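Local coordinates for protein uncharacterized HTH-type transcriptional regulator yydK (Bacillus subtilis subsp. subtilis, PDB 3BWG) that probably binds DNA through a GntR-type winged helix-turn-helix domain and acts as a transcription regulator, its UTRA domain being of the kind that senses small effectors, at residues B[135-149]-B[214-228]. Numbering follows the deposited sequence.
Sequences QTLCYEESYYTKSIV and QPFDYSKISYNYEQS. With EDO (1,2-ethanediol), chain H; EDO (1,2-ethanediol), chain I.
With CG of Asn-224 anti to the backbone N (chi1 179°) and OG1 of Thr-136 turned between its own N and carbonyl carbon (chi1 58°), the two side chains cross at about a right angle, and ND2 donates to OG1 over 2.9 Å, close to the amide plane, and weakly to Thr-136 O. OG1 also hydrogen-bonds to Leu-193 O. OD1 of the same amide accepts from Glu-226 N in an Asx turn within the type I turn from Asn-224 to Gln-227. Replacing Asn-224 by alanine removes the amide and is likely to cost Thr-136 OG1 its ND2 donor and Glu-226 N its side-chain acceptor. Between the two strands runs an antiparallel ladder from Cys-138/Tyr-223 to Tyr-144/Asp-217, with paired bonds such as Lys-220 N to Glu-141 O at 2.7 Å. On one face, Cys-138 CB presses tightly on Ile-221 CG2 (3.4 Å), a methyl that also lies over a face of the Tyr-223 ring. Farther along, Asp-217 lies beside Tyr-144, OD1 over the ring face; OD1 is buried without a polar partner, whereas a water held by Glu-140 OE1 and Tyr-144 OH also reaches OD2 in a weak bond. On the other face, Tyr-143 and Tyr-218 run side by side, planes 23° apart but barely overlapping. These central strands of the six-stranded UTRA sheet are flanked by strands 123-132 and 200-210; a classic bulge at Leu-137 and Cys-138 faces Arg-130, and helix 161-167 packs on Tyr-144, Phe-216 and Asp-217.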
ATOM      1  N   GLN B 135     -15.524 -14.137 -14.348  1.00 48.27           N
ATOM      2  CA  GLN B 135     -16.293 -13.012 -13.853  1.00 44.54           C
ATOM      3  C   GLN B 135     -15.481 -11.730 -14.107  1.00 43.51           C
ATOM      4  O   GLN B 135     -14.234 -11.769 -14.190  1.00 42.00           O
ATOM      5  CB  GLN B 135     -16.614 -13.235 -12.378  1.00 45.22           C
ATOM      6  CG  GLN B 135     -17.368 -14.562 -12.088  1.00 46.60           C
ATOM      7  CD  GLN B 135     -18.832 -14.530 -12.534  1.00 48.25           C
ATOM      8  OE1 GLN B 135     -19.454 -13.466 -12.603  1.00 49.30           O
ATOM      9  NE2 GLN B 135     -19.392 -15.700 -12.839  1.00 50.01           N
ATOM     10  N   THR B 136     -16.173 -10.610 -14.296  1.00 40.53           N
ATOM     11  CA  THR B 136     -15.493  -9.323 -14.502  1.00 40.23           C
ATOM     12  C   THR B 136     -14.732  -8.861 -13.257  1.00 38.87           C
ATOM     13  O   THR B 136     -15.256  -8.903 -12.126  1.00 37.45           O
ATOM     14  CB  THR B 136     -16.459  -8.217 -14.934  1.00 39.55           C
ATOM     15  OG1 THR B 136     -17.466  -8.080 -13.932  1.00 39.61           O
ATOM     16  CG2 THR B 136     -17.103  -8.571 -16.245  1.00 40.50           C
ATOM     17  N   LEU B 137     -13.491  -8.410 -13.494  1.00 39.53           N
ATOM     18  CA  LEU B 137     -12.628  -7.834 -12.467  1.00 37.32           C
ATOM     19  C   LEU B 137     -12.642  -6.288 -12.518  1.00 37.42           C
ATOM     20  O   LEU B 137     -12.779  -5.595 -11.488  1.00 36.21           O
ATOM     21  CB  LEU B 137     -11.192  -8.367 -12.639  1.00 37.82           C
ATOM     22  CG  LEU B 137     -10.150  -7.723 -11.699  1.00 37.66           C
ATOM     23  CD1 LEU B 137     -10.482  -7.968 -10.220  1.00 36.81           C
ATOM     24  CD2 LEU B 137      -8.722  -8.134 -11.976  1.00 38.36           C
ATOM     25  N   CYS B 138     -12.472  -5.753 -13.720  1.00 35.91           N
ATOM     26  CA  CYS B 138     -12.318  -4.332 -13.896  1.00 36.24           C
ATOM     27  C   CYS B 138     -12.515  -3.912 -15.335  1.00 36.57           C
ATOM     28  O   CYS B 138     -12.557  -4.741 -16.237  1.00 35.47           O
ATOM     29  CB  CYS B 138     -10.940  -3.852 -13.403  1.00 34.75           C
ATOM     30  SG  CYS B 138      -9.519  -4.502 -14.344  1.00 38.87           S
ATOM     31  N   TYR B 139     -12.640  -2.604 -15.496  1.00 36.89           N
ATOM     32  CA  TYR B 139     -12.739  -1.935 -16.740  1.00 38.38           C
ATOM     33  C   TYR B 139     -11.600  -0.913 -16.632  1.00 39.70           C
ATOM     34  O   TYR B 139     -11.520  -0.169 -15.643  1.00 39.12           O
ATOM     35  CB  TYR B 139     -14.128  -1.246 -16.842  1.00 40.03           C
ATOM     36  CG  TYR B 139     -14.203  -0.192 -17.932  1.00 40.49           C
ATOM     37  CD1 TYR B 139     -13.937  -0.529 -19.267  1.00 40.77           C
ATOM     38  CD2 TYR B 139     -14.514   1.127 -17.639  1.00 40.16           C
ATOM     39  CE1 TYR B 139     -13.948   0.425 -20.273  1.00 40.19           C
ATOM     40  CE2 TYR B 139     -14.556   2.103 -18.650  1.00 40.42           C
ATOM     41  CZ  TYR B 139     -14.275   1.733 -19.975  1.00 41.31           C
ATOM     42  OH  TYR B 139     -14.307   2.663 -21.009  1.00 41.86           O
ATOM     43  N   GLU B 140     -10.720  -0.897 -17.632  1.00 39.07           N
ATOM     44  CA  GLU B 140      -9.545  -0.064 -17.602  1.00 40.66           C
ATOM     45  C   GLU B 140      -9.288   0.764 -18.866  1.00 41.02           C
ATOM     46  O   GLU B 140      -9.506   0.331 -19.983  1.00 40.67           O
ATOM     47  CB  GLU B 140      -8.323  -0.932 -17.269  1.00 42.01           C
ATOM     48  CG  GLU B 140      -6.977  -0.480 -17.880  1.00 44.67           C
ATOM     49  CD  GLU B 140      -5.866  -1.520 -17.734  1.00 45.27           C
ATOM     50  OE1 GLU B 140      -4.696  -1.153 -17.762  1.00 47.92           O
ATOM     51  OE2 GLU B 140      -6.158  -2.709 -17.549  1.00 48.99           O
ATOM     52  N   GLU B 141      -8.753   1.959 -18.674  1.00 41.10           N
ATOM     53  CA  GLU B 141      -8.191   2.709 -19.764  1.00 40.12           C
ATOM     54  C   GLU B 141      -6.781   2.980 -19.322  1.00 39.89           C
ATOM     55  O   GLU B 141      -6.553   3.430 -18.175  1.00 37.71           O
ATOM     56  CB  GLU B 141      -8.924   4.043 -19.941  1.00 41.18           C
ATOM     57  CG  GLU B 141     -10.284   3.958 -20.624  1.00 42.07           C
ATOM     58  CD  GLU B 141     -10.939   5.346 -20.759  1.00 42.77           C
ATOM     59  OE1 GLU B 141     -10.865   5.972 -21.850  1.00 42.06           O
ATOM     60  OE2 GLU B 141     -11.512   5.817 -19.751  1.00 44.24           O
ATOM     61  N   SER B 142      -5.818   2.689 -20.200  1.00 39.76           N
ATOM     62  CA  SER B 142      -4.454   3.094 -19.927  1.00 41.27           C
ATOM     63  C   SER B 142      -3.766   3.771 -21.094  1.00 40.97           C
ATOM     64  O   SER B 142      -4.167   3.631 -22.251  1.00 40.25           O
ATOM     65  CB  SER B 142      -3.627   1.949 -19.373  1.00 41.28           C
ATOM     66  OG  SER B 142      -3.961   0.771 -20.037  1.00 48.25           O
ATOM     67  N   TYR B 143      -2.734   4.536 -20.762  1.00 40.39           N
ATOM     68  CA  TYR B 143      -2.053   5.351 -21.734  1.00 39.87           C
ATOM     69  C   TYR B 143      -0.576   5.173 -21.552  1.00 38.87           C
ATOM     70  O   TYR B 143      -0.060   5.427 -20.497  1.00 38.31           O
ATOM     71  CB  TYR B 143      -2.389   6.826 -21.499  1.00 40.28           C
ATOM     72  CG  TYR B 143      -3.860   7.148 -21.343  1.00 40.52           C
ATOM     73  CD1 TYR B 143      -4.574   7.743 -22.385  1.00 39.92           C
ATOM     74  CD2 TYR B 143      -4.515   6.915 -20.136  1.00 40.16           C
ATOM     75  CE1 TYR B 143      -5.918   8.089 -22.222  1.00 41.33           C
ATOM     76  CE2 TYR B 143      -5.843   7.229 -19.970  1.00 41.89           C
ATOM     77  CZ  TYR B 143      -6.546   7.810 -21.011  1.00 41.15           C
ATOM     78  OH  TYR B 143      -7.870   8.125 -20.831  1.00 42.11           O
ATOM     79  N   TYR B 144       0.112   4.813 -22.620  1.00 40.50           N
ATOM     80  CA  TYR B 144       1.552   4.544 -22.570  1.00 40.37           C
ATOM     81  C   TYR B 144       2.279   5.476 -23.474  1.00 39.01           C
ATOM     82  O   TYR B 144       1.928   5.576 -24.629  1.00 39.51           O
ATOM     83  CB  TYR B 144       1.821   3.111 -23.044  1.00 40.70           C
ATOM     84  CG  TYR B 144       1.139   2.110 -22.184  1.00 41.07           C
ATOM     85  CD1 TYR B 144       1.834   1.410 -21.178  1.00 40.33           C
ATOM     86  CD2 TYR B 144      -0.205   1.859 -22.356  1.00 41.38           C
ATOM     87  CE1 TYR B 144       1.161   0.488 -20.373  1.00 42.50           C
ATOM     88  CE2 TYR B 144      -0.874   0.963 -21.581  1.00 42.49           C
ATOM     89  CZ  TYR B 144      -0.200   0.285 -20.602  1.00 42.45           C
ATOM     90  OH  TYR B 144      -0.948  -0.594 -19.864  1.00 46.19           O
ATOM     91  N   THR B 145       3.321   6.119 -22.961  1.00 38.84           N
ATOM     92  CA  THR B 145       4.177   7.010 -23.781  1.00 39.21           C
ATOM     93  C   THR B 145       4.833   6.197 -24.863  1.00 37.70           C
ATOM     94  O   THR B 145       5.575   5.309 -24.555  1.00 40.53           O
ATOM     95  CB  THR B 145       5.245   7.722 -22.929  1.00 37.69           C
ATOM     96  OG1 THR B 145       4.595   8.405 -21.842  1.00 39.07           O
ATOM     97  CG2 THR B 145       6.012   8.759 -23.763  1.00 38.20           C
ATOM     98  N   LYS B 146       4.524   6.483 -26.119  1.00 38.45           N
ATOM     99  CA  LYS B 146       4.964   5.672 -27.261  1.00 39.04           C
ATOM    100  C   LYS B 146       6.494   5.686 -27.514  1.00 40.65           C
ATOM    101  O   LYS B 146       7.069   4.695 -27.959  1.00 41.68           O
ATOM    102  CB  LYS B 146       4.185   6.077 -28.530  1.00 37.66           C
ATOM    103  CG  LYS B 146       4.337   5.071 -29.636  1.00 38.22           C
ATOM    104  CD  LYS B 146       3.349   5.221 -30.722  1.00 37.24           C
ATOM    105  CE  LYS B 146       3.731   4.360 -31.903  1.00 39.61           C
ATOM    106  NZ  LYS B 146       4.962   4.853 -32.618  1.00 39.48           N
ATOM    107  N   SER B 147       7.164   6.793 -27.196  1.00 40.33           N
ATOM    108  CA  SER B 147       8.606   6.858 -27.412  1.00 40.34           C
ATOM    109  C   SER B 147       9.327   6.021 -26.351  1.00 40.77           C
ATOM    110  O   SER B 147      10.490   5.687 -26.507  1.00 41.26           O
ATOM    111  CB  SER B 147       9.092   8.298 -27.432  1.00 39.57           C
ATOM    112  OG  SER B 147       8.818   8.944 -26.208  1.00 39.01           O
ATOM    113  N   ILE B 148       8.604   5.661 -25.288  1.00 40.60           N
ATOM    114  CA  ILE B 148       9.090   4.680 -24.301  1.00 39.46           C
ATOM    115  C   ILE B 148       8.610   3.242 -24.653  1.00 39.07           C
ATOM    116  O   ILE B 148       9.408   2.345 -24.830  1.00 39.22           O
ATOM    117  CB  ILE B 148       8.649   5.054 -22.864  1.00 37.99           C
ATOM    118  CG1 ILE B 148       9.165   6.473 -22.521  1.00 38.01           C
ATOM    119  CG2 ILE B 148       9.174   3.955 -21.866  1.00 37.16           C
ATOM    120  CD1 ILE B 148       8.799   6.996 -21.113  1.00 36.13           C
ATOM    121  N   VAL B 149       7.298   3.041 -24.731  1.00 39.44           N
ATOM    122  CA  VAL B 149       6.714   1.713 -25.036  1.00 38.93           C
ATOM    123  C   VAL B 149       6.451   1.715 -26.522  1.00 38.60           C
ATOM    124  O   VAL B 149       5.419   2.219 -26.997  1.00 39.80           O
ATOM    125  CB  VAL B 149       5.413   1.501 -24.259  1.00 37.94           C
ATOM    126  CG1 VAL B 149       4.857   0.133 -24.552  1.00 37.81           C
ATOM    127  CG2 VAL B 149       5.645   1.744 -22.731  1.00 38.52           C
ATOM    128  N   GLN B 214      11.021   8.647 -14.875  1.00 41.90           N
ATOM    129  CA  GLN B 214      10.182   8.970 -16.026  1.00 42.12           C
ATOM    130  C   GLN B 214       8.837   8.160 -16.081  1.00 41.23           C
ATOM    131  O   GLN B 214       8.864   6.899 -16.129  1.00 40.67           O
ATOM    132  CB  GLN B 214      11.040   8.714 -17.244  1.00 41.48           C
ATOM    133  CG  GLN B 214      10.475   9.156 -18.569  1.00 43.70           C
ATOM    134  CD  GLN B 214      11.490   8.983 -19.735  1.00 43.47           C
ATOM    135  OE1 GLN B 214      12.640   8.602 -19.522  1.00 45.16           O
ATOM    136  NE2 GLN B 214      11.053   9.258 -20.948  1.00 42.67           N
ATOM    137  N   PRO B 215       7.653   8.864 -16.099  1.00 40.06           N
ATOM    138  CA  PRO B 215       6.406   8.084 -16.213  1.00 38.91           C
ATOM    139  C   PRO B 215       6.384   7.332 -17.532  1.00 38.70           C
ATOM    140  O   PRO B 215       6.929   7.826 -18.525  1.00 34.80           O
ATOM    141  CB  PRO B 215       5.301   9.149 -16.239  1.00 39.38           C
ATOM    142  CG  PRO B 215       5.909  10.399 -15.731  1.00 39.00           C
ATOM    143  CD  PRO B 215       7.388  10.319 -16.060  1.00 39.04           C
ATOM    144  N   PHE B 216       5.754   6.154 -17.549  1.00 37.48           N
ATOM    145  CA  PHE B 216       5.557   5.409 -18.810  1.00 37.47           C
ATOM    146  C   PHE B 216       4.110   4.943 -19.036  1.00 36.38           C
ATOM    147  O   PHE B 216       3.732   4.647 -20.177  1.00 36.63           O
ATOM    148  CB  PHE B 216       6.539   4.212 -18.950  1.00 37.47           C
ATOM    149  CG  PHE B 216       6.259   3.050 -18.007  1.00 36.37           C
ATOM    150  CD1 PHE B 216       5.418   1.998 -18.385  1.00 38.49           C
ATOM    151  CD2 PHE B 216       6.859   3.000 -16.765  1.00 36.91           C
ATOM    152  CE1 PHE B 216       5.151   0.921 -17.546  1.00 37.39           C
ATOM    153  CE2 PHE B 216       6.597   1.913 -15.883  1.00 36.70           C
ATOM    154  CZ  PHE B 216       5.731   0.876 -16.292  1.00 36.98           C
ATOM    155  N   ASP B 217       3.319   4.886 -17.959  1.00 35.00           N
ATOM    156  CA  ASP B 217       1.947   4.306 -17.987  1.00 36.78           C
ATOM    157  C   ASP B 217       1.034   5.054 -16.992  1.00 37.09           C
ATOM    158  O   ASP B 217       1.360   5.175 -15.826  1.00 39.84           O
ATOM    159  CB  ASP B 217       2.043   2.799 -17.661  1.00 39.30           C
ATOM    160  CG  ASP B 217       0.680   2.118 -17.376  1.00 40.49           C
ATOM    161  OD1 ASP B 217      -0.397   2.664 -17.610  1.00 40.54           O
ATOM    162  OD2 ASP B 217       0.701   0.953 -16.960  1.00 43.87           O
ATOM    163  N   TYR B 218      -0.064   5.621 -17.481  1.00 36.94           N
ATOM    164  CA  TYR B 218      -1.102   6.186 -16.665  1.00 37.66           C
ATOM    165  C   TYR B 218      -2.322   5.356 -16.959  1.00 38.92           C
ATOM    166  O   TYR B 218      -2.721   5.217 -18.126  1.00 38.06           O
ATOM    167  CB  TYR B 218      -1.368   7.645 -17.067  1.00 39.38           C
ATOM    168  CG  TYR B 218      -2.557   8.257 -16.397  1.00 39.53           C
ATOM    169  CD1 TYR B 218      -2.627   8.326 -15.001  1.00 40.04           C
ATOM    170  CD2 TYR B 218      -3.604   8.800 -17.146  1.00 38.41           C
ATOM    171  CE1 TYR B 218      -3.726   8.877 -14.371  1.00 39.09           C
ATOM    172  CE2 TYR B 218      -4.686   9.366 -16.536  1.00 38.84           C
ATOM    173  CZ  TYR B 218      -4.737   9.417 -15.150  1.00 40.91           C
ATOM    174  OH  TYR B 218      -5.818  10.015 -14.517  1.00 42.16           O
ATOM    175  N   SER B 219      -2.938   4.828 -15.906  1.00 39.11           N
ATOM    176  CA  SER B 219      -4.139   4.023 -16.065  1.00 39.35           C
ATOM    177  C   SER B 219      -5.274   4.500 -15.146  1.00 39.88           C
ATOM    178  O   SER B 219      -5.045   5.102 -14.068  1.00 39.95           O
ATOM    179  CB  SER B 219      -3.814   2.544 -15.842  1.00 40.08           C
ATOM    180  OG  SER B 219      -3.668   2.292 -14.468  1.00 43.12           O
ATOM    181  N   LYS B 220      -6.501   4.244 -15.609  1.00 41.13           N
ATOM    182  CA  LYS B 220      -7.734   4.584 -14.914  1.00 40.43           C
ATOM    183  C   LYS B 220      -8.546   3.322 -14.855  1.00 40.88           C
ATOM    184  O   LYS B 220      -8.930   2.788 -15.891  1.00 40.23           O
ATOM    185  CB  LYS B 220      -8.482   5.625 -15.714  1.00 42.00           C
ATOM    186  CG  LYS B 220      -7.747   6.962 -15.700  1.00 43.55           C
ATOM    187  CD  LYS B 220      -8.085   7.818 -16.919  1.00 45.77           C
ATOM    188  CE  LYS B 220      -9.561   8.064 -17.090  1.00 46.53           C
ATOM    189  NZ  LYS B 220      -9.966   9.315 -16.401  1.00 48.03           N
ATOM    190  N   ILE B 221      -8.811   2.833 -13.644  1.00 40.59           N
ATOM    191  CA  ILE B 221      -9.475   1.542 -13.489  1.00 38.54           C
ATOM    192  C   ILE B 221     -10.643   1.575 -12.508  1.00 38.18           C
ATOM    193  O   ILE B 221     -10.558   2.152 -11.417  1.00 38.01           O
ATOM    194  CB  ILE B 221      -8.489   0.491 -13.054  1.00 39.45           C
ATOM    195  CG1 ILE B 221      -7.254   0.505 -13.991  1.00 39.11           C
ATOM    196  CG2 ILE B 221      -9.189  -0.925 -13.037  1.00 38.35           C
ATOM    197  CD1 ILE B 221      -6.215  -0.569 -13.735  1.00 39.15           C
ATOM    198  N   SER B 222     -11.749   0.983 -12.931  1.00 37.86           N
ATOM    199  CA  SER B 222     -12.885   0.766 -12.061  1.00 38.32           C
ATOM    200  C   SER B 222     -13.036  -0.737 -11.845  1.00 37.67           C
ATOM    201  O   SER B 222     -13.179  -1.481 -12.809  1.00 37.90           O
ATOM    202  CB  SER B 222     -14.161   1.328 -12.713  1.00 39.51           C
ATOM    203  OG  SER B 222     -14.060   2.730 -12.823  1.00 40.15           O
ATOM    204  N   TYR B 223     -13.044  -1.159 -10.586  1.00 36.40           N
ATOM    205  CA  TYR B 223     -13.219  -2.554 -10.250  1.00 37.01           C
ATOM    206  C   TYR B 223     -14.665  -2.962  -9.934  1.00 38.62           C
ATOM    207  O   TYR B 223     -15.472  -2.150  -9.436  1.00 39.71           O
ATOM    208  CB  TYR B 223     -12.286  -2.920  -9.084  1.00 38.25           C
ATOM    209  CG  TYR B 223     -10.799  -2.807  -9.430  1.00 37.89           C
ATOM    210  CD1 TYR B 223     -10.118  -3.904  -9.934  1.00 36.56           C
ATOM    211  CD2 TYR B 223     -10.085  -1.611  -9.239  1.00 37.50           C
ATOM    212  CE1 TYR B 223      -8.745  -3.819 -10.278  1.00 38.14           C
ATOM    213  CE2 TYR B 223      -8.701  -1.506  -9.564  1.00 36.40           C
ATOM    214  CZ  TYR B 223      -8.043  -2.639 -10.066  1.00 38.75           C
ATOM    215  OH  TYR B 223      -6.702  -2.615 -10.415  1.00 39.69           O
ATOM    216  N   ASN B 224     -14.968  -4.230 -10.197  1.00 36.13           N
ATOM    217  CA  ASN B 224     -16.202  -4.851  -9.742  1.00 36.98           C
ATOM    218  C   ASN B 224     -16.161  -5.105  -8.225  1.00 37.25           C
ATOM    219  O   ASN B 224     -15.410  -5.982  -7.760  1.00 38.76           O
ATOM    220  CB  ASN B 224     -16.376  -6.157 -10.545  1.00 35.82           C
ATOM    221  CG  ASN B 224     -17.602  -6.939 -10.185  1.00 36.53           C
ATOM    222  OD1 ASN B 224     -18.163  -6.817  -9.082  1.00 37.16           O
ATOM    223  ND2 ASN B 224     -18.026  -7.788 -11.117  1.00 33.75           N
ATOM    224  N   TYR B 225     -16.956  -4.346  -7.456  1.00 36.90           N
ATOM    225  CA  TYR B 225     -16.981  -4.455  -5.997  1.00 37.65           C
ATOM    226  C   TYR B 225     -17.339  -5.852  -5.465  1.00 37.82           C
ATOM    227  O   TYR B 225     -17.000  -6.191  -4.330  1.00 38.54           O
ATOM    228  CB  TYR B 225     -17.904  -3.377  -5.373  1.00 39.21           C
ATOM    229  CG  TYR B 225     -19.372  -3.711  -5.378  1.00 39.64           C
ATOM    230  CD1 TYR B 225     -20.002  -4.148  -4.225  1.00 40.11           C
ATOM    231  CD2 TYR B 225     -20.127  -3.594  -6.541  1.00 40.80           C
ATOM    232  CE1 TYR B 225     -21.371  -4.471  -4.214  1.00 40.76           C
ATOM    233  CE2 TYR B 225     -21.505  -3.924  -6.566  1.00 41.40           C
ATOM    234  CZ  TYR B 225     -22.106  -4.345  -5.390  1.00 40.97           C
ATOM    235  OH  TYR B 225     -23.433  -4.635  -5.379  1.00 41.93           O
ATOM    236  N   GLU B 226     -17.988  -6.665  -6.288  1.00 37.15           N
ATOM    237  CA  GLU B 226     -18.358  -8.018  -5.863  1.00 38.95           C
ATOM    238  C   GLU B 226     -17.292  -9.063  -6.139  1.00 37.33           C
ATOM    239  O   GLU B 226     -17.462 -10.204  -5.740  1.00 39.06           O
ATOM    240  CB  GLU B 226     -19.642  -8.527  -6.568  1.00 38.88           C
ATOM    241  CG  GLU B 226     -20.763  -7.583  -6.689  1.00 39.79           C
ATOM    242  CD  GLU B 226     -22.057  -8.322  -7.082  1.00 41.38           C
ATOM    243  OE1 GLU B 226     -22.112  -8.960  -8.173  1.00 40.75           O
ATOM    244  OE2 GLU B 226     -22.994  -8.287  -6.259  1.00 43.46           O
ATOM    245  N   GLN B 227     -16.240  -8.707  -6.875  1.00 37.03           N
ATOM    246  CA  GLN B 227     -15.276  -9.723  -7.353  1.00 35.64           C
ATOM    247  C   GLN B 227     -13.822  -9.335  -6.990  1.00 35.38           C
ATOM    248  O   GLN B 227     -12.859  -9.942  -7.483  1.00 36.89           O
ATOM    249  CB  GLN B 227     -15.388  -9.944  -8.868  1.00 34.80           C
ATOM    250  CG  GLN B 227     -16.761 -10.362  -9.405  1.00 33.59           C
ATOM    251  CD  GLN B 227     -17.123 -11.777  -9.007  1.00 34.79           C
ATOM    252  OE1 GLN B 227     -16.251 -12.578  -8.736  1.00 34.72           O
ATOM    253  NE2 GLN B 227     -18.423 -12.079  -8.945  1.00 36.16           N
ATOM    254  N   SER B 228     -13.670  -8.341  -6.131  1.00 34.41           N
ATOM    255  CA  SER B 228     -12.310  -7.827  -5.806  1.00 36.37           C
ATOM    256  C   SER B 228     -12.243  -7.229  -4.406  1.00 35.60           C
ATOM    257  O   SER B 228     -13.246  -6.736  -3.871  1.00 36.48           O
ATOM    258  CB  SER B 228     -11.874  -6.826  -6.863  1.00 34.69           C
ATOM    259  OG  SER B 228     -12.725  -5.714  -6.802  1.00 35.50           O
TER
HETATM  260  C1  EDO H 237     -11.901   3.382 -15.712  1.00 39.39           C
HETATM  261  O1  EDO H 237     -13.217   3.572 -15.203  1.00 43.20           O
HETATM  262  C2  EDO H 237     -11.931   3.730 -17.181  1.00 39.66           C
HETATM  263  O2  EDO H 237     -12.015   5.159 -17.271  1.00 39.49           O
HETATM  264  C1  EDO I 238     -14.207  -3.064  -5.263  1.00 35.56           C
HETATM  265  O1  EDO I 238     -13.000  -3.755  -5.149  1.00 33.21           O
HETATM  266  C2  EDO I 238     -14.140  -2.394  -6.607  1.00 34.17           C
HETATM  267  O2  EDO I 238     -15.323  -1.654  -6.679  1.00 30.00           O
HETATM  268  O   HOH W   1      -2.099  -1.038 -17.321  1.00 59.77           O
HETATM  269  O   HOH W   2       6.371   9.705 -20.252  1.00 29.89           O